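PDB 5OWU: importin subunit beta-1 from Saccharomyces cerevisiae, which carries proteins into the nucleus together with importin alpha, the adaptor that recognises the classical nuclear localization signal of the cargo. Local coordinates for residues A[425-429]-A[465-469]. Residues are numbered along the deposited sequence; the frame is centred on the assembly and turned at random.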
loop_
_atom_site.group_PDB
_atom_site.type_symbol
_atom_site.label_atom_id
_atom_site.label_comp_id
_atom_site.label_asym_id
_atom_site.label_seq_id
_atom_site.Cartn_x
_atom_site.Cartn_y
_atom_site.Cartn_z
ATOM N N LEU A 425 -0.080 -30.191 -13.902
ATOM C CA LEU A 425 -0.979 -29.184 -13.343
ATOM C C LEU A 425 -0.317 -27.810 -13.299
ATOM O O LEU A 425 -0.947 -26.794 -13.622
ATOM C CB LEU A 425 -1.416 -29.594 -11.940
ATOM C CG LEU A 425 -2.261 -28.561 -11.197
ATOM C CD1 LEU A 425 -3.512 -28.225 -11.986
ATOM C CD2 LEU A 425 -2.626 -29.084 -9.819
ATOM N N GLN A 426 0.948 -27.757 -12.876
ATOM C CA GLN A 426 1.657 -26.482 -12.818
ATOM C C GLN A 426 1.757 -25.850 -14.201
ATOM O O GLN A 426 1.591 -24.632 -14.356
ATOM C CB GLN A 426 3.048 -26.683 -12.223
ATOM C CG GLN A 426 3.057 -27.216 -10.795
ATOM C CD GLN A 426 3.164 -28.731 -10.736
ATOM O OE1 GLN A 426 2.411 -29.447 -11.399
ATOM N NE2 GLN A 426 4.114 -29.228 -9.945
ATOM N N VAL A 427 2.024 -26.662 -15.223
ATOM C CA VAL A 427 2.137 -26.119 -16.572
ATOM C C VAL A 427 0.819 -25.501 -17.006
ATOM O O VAL A 427 0.794 -24.413 -17.583
ATOM C CB VAL A 427 2.595 -27.206 -17.558
ATOM C CG1 VAL A 427 2.492 -26.707 -19.000
ATOM C CG2 VAL A 427 4.018 -27.623 -17.246
ATOM N N LYS A 428 -0.295 -26.193 -16.759
ATOM C CA LYS A 428 -1.587 -25.659 -17.177
ATOM C C LYS A 428 -1.938 -24.399 -16.399
ATOM O O LYS A 428 -2.519 -23.457 -16.952
ATOM C CB LYS A 428 -2.676 -26.710 -16.990
ATOM C CG LYS A 428 -2.594 -27.868 -17.963
ATOM C CD LYS A 428 -3.814 -28.774 -17.846
ATOM C CE LYS A 428 -3.836 -29.531 -16.546
ATOM N NZ LYS A 428 -4.984 -30.464 -16.516
ATOM N N GLU A 429 -1.612 -24.372 -15.108
ATOM C CA GLU A 429 -1.884 -23.189 -14.301
ATOM C C GLU A 429 -1.164 -21.972 -14.870
ATOM O O GLU A 429 -1.765 -20.904 -15.093
ATOM C CB GLU A 429 -1.450 -23.454 -12.858
ATOM C CG GLU A 429 -1.519 -22.255 -11.935
ATOM C CD GLU A 429 -1.227 -22.623 -10.487
ATOM O OE1 GLU A 429 -0.299 -23.423 -10.253
ATOM O OE2 GLU A 429 -1.938 -22.121 -9.595
ATOM N N ASP A 465 -11.416 -27.568 -15.183
ATOM C CA ASP A 465 -10.221 -28.305 -14.815
ATOM C C ASP A 465 -9.989 -28.170 -13.312
ATOM O O ASP A 465 -10.873 -27.755 -12.555
ATOM C CB ASP A 465 -9.035 -27.782 -15.636
ATOM C CG ASP A 465 -7.944 -28.819 -15.838
ATOM O OD1 ASP A 465 -7.764 -29.703 -14.977
ATOM O OD2 ASP A 465 -7.252 -28.734 -16.870
ATOM N N HIS A 466 -8.791 -28.524 -12.870
ATOM C CA HIS A 466 -8.399 -28.339 -11.483
ATOM C C HIS A 466 -8.649 -26.891 -11.064
ATOM O O HIS A 466 -8.422 -25.969 -11.862
ATOM C CB HIS A 466 -6.919 -28.690 -11.321
ATOM C CG HIS A 466 -6.445 -28.717 -9.903
ATOM N ND1 HIS A 466 -6.169 -27.573 -9.184
ATOM C CD2 HIS A 466 -6.184 -29.755 -9.073
ATOM C CE1 HIS A 466 -5.762 -27.906 -7.971
ATOM N NE2 HIS A 466 -5.762 -29.224 -7.880
ATOM N N PRO A 467 -9.107 -26.646 -9.837
ATOM C CA PRO A 467 -9.427 -25.263 -9.442
ATOM C C PRO A 467 -8.300 -24.264 -9.661
ATOM O O PRO A 467 -8.582 -23.092 -9.945
ATOM C CB PRO A 467 -9.784 -25.395 -7.953
ATOM C CG PRO A 467 -9.312 -26.759 -7.542
ATOM C CD PRO A 467 -9.397 -27.605 -8.753
ATOM N N LYS A 468 -7.034 -24.679 -9.539
ATOM C CA LYS A 468 -5.924 -23.760 -9.784
ATOM C C LYS A 468 -5.930 -23.245 -11.218
ATOM O O LYS A 468 -5.664 -22.061 -11.462
ATOM C CB LYS A 468 -4.594 -24.443 -9.478
ATOM C CG LYS A 468 -4.360 -24.649 -8.014
ATOM C CD LYS A 468 -3.000 -25.250 -7.748
ATOM C CE LYS A 468 -2.285 -24.476 -6.655
ATOM N NZ LYS A 468 -1.242 -25.291 -5.994
ATOM N N VAL A 469 -6.217 -24.126 -12.179
ATOM C CA VAL A 469 -6.364 -23.709 -13.572
ATOM C C VAL A 469 -7.598 -22.824 -13.735
ATOM O O VAL A 469 -7.542 -21.758 -14.361
ATOM C CB VAL A 469 -6.430 -24.949 -14.487
ATOM C CG1 VAL A 469 -6.564 -24.549 -15.961
ATOM C CG2 VAL A 469 -5.194 -25.830 -14.287
HETATM O O HOH W 1 -4.210 -20.710 -9.546
#
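Lys428 NZ meets the carboxylate of Asp465, donating to the syn lone pair of OD2 at 2.9 Å and, weakly, to OD1 in the same salt bridge. A bend at chi3 (-69°) turns the end of the lysine chain onto this acid. Asp465 OD1 also accepts from His466 N, on its anti side and tilted 24° out of the carboxylate plane, so one carboxylate ties the lysine to the turn before helix 467-484. Replacing Asp465 by alanine is likely to leave the Lys428 ammonium without this mate and the His466 amide without this acceptor. His466 is the N-cap of that helix: its ND1 accepts from Lys468 N, which lies close to the ring plane, at 3.0 Å. Pro467 CD covers one face of the ring near the rim; over the centre of the opposite face lies Leu425 CD2, a CH-pi contact 3.6 Å from the centroid. Here the starts of the second helices of HEAT repeats 10 and 11 pack side by side in the superhelical array. Leu425 CD1 meets Val469 CG2 at 3.7 Å, and Lys428 CB touches the same methyl. Glu429 OE2 lies against the aliphatic chain of Lys468, whose NZ pairs with Asp343, and a water donates to both Glu429 OE2 and Lys468 O.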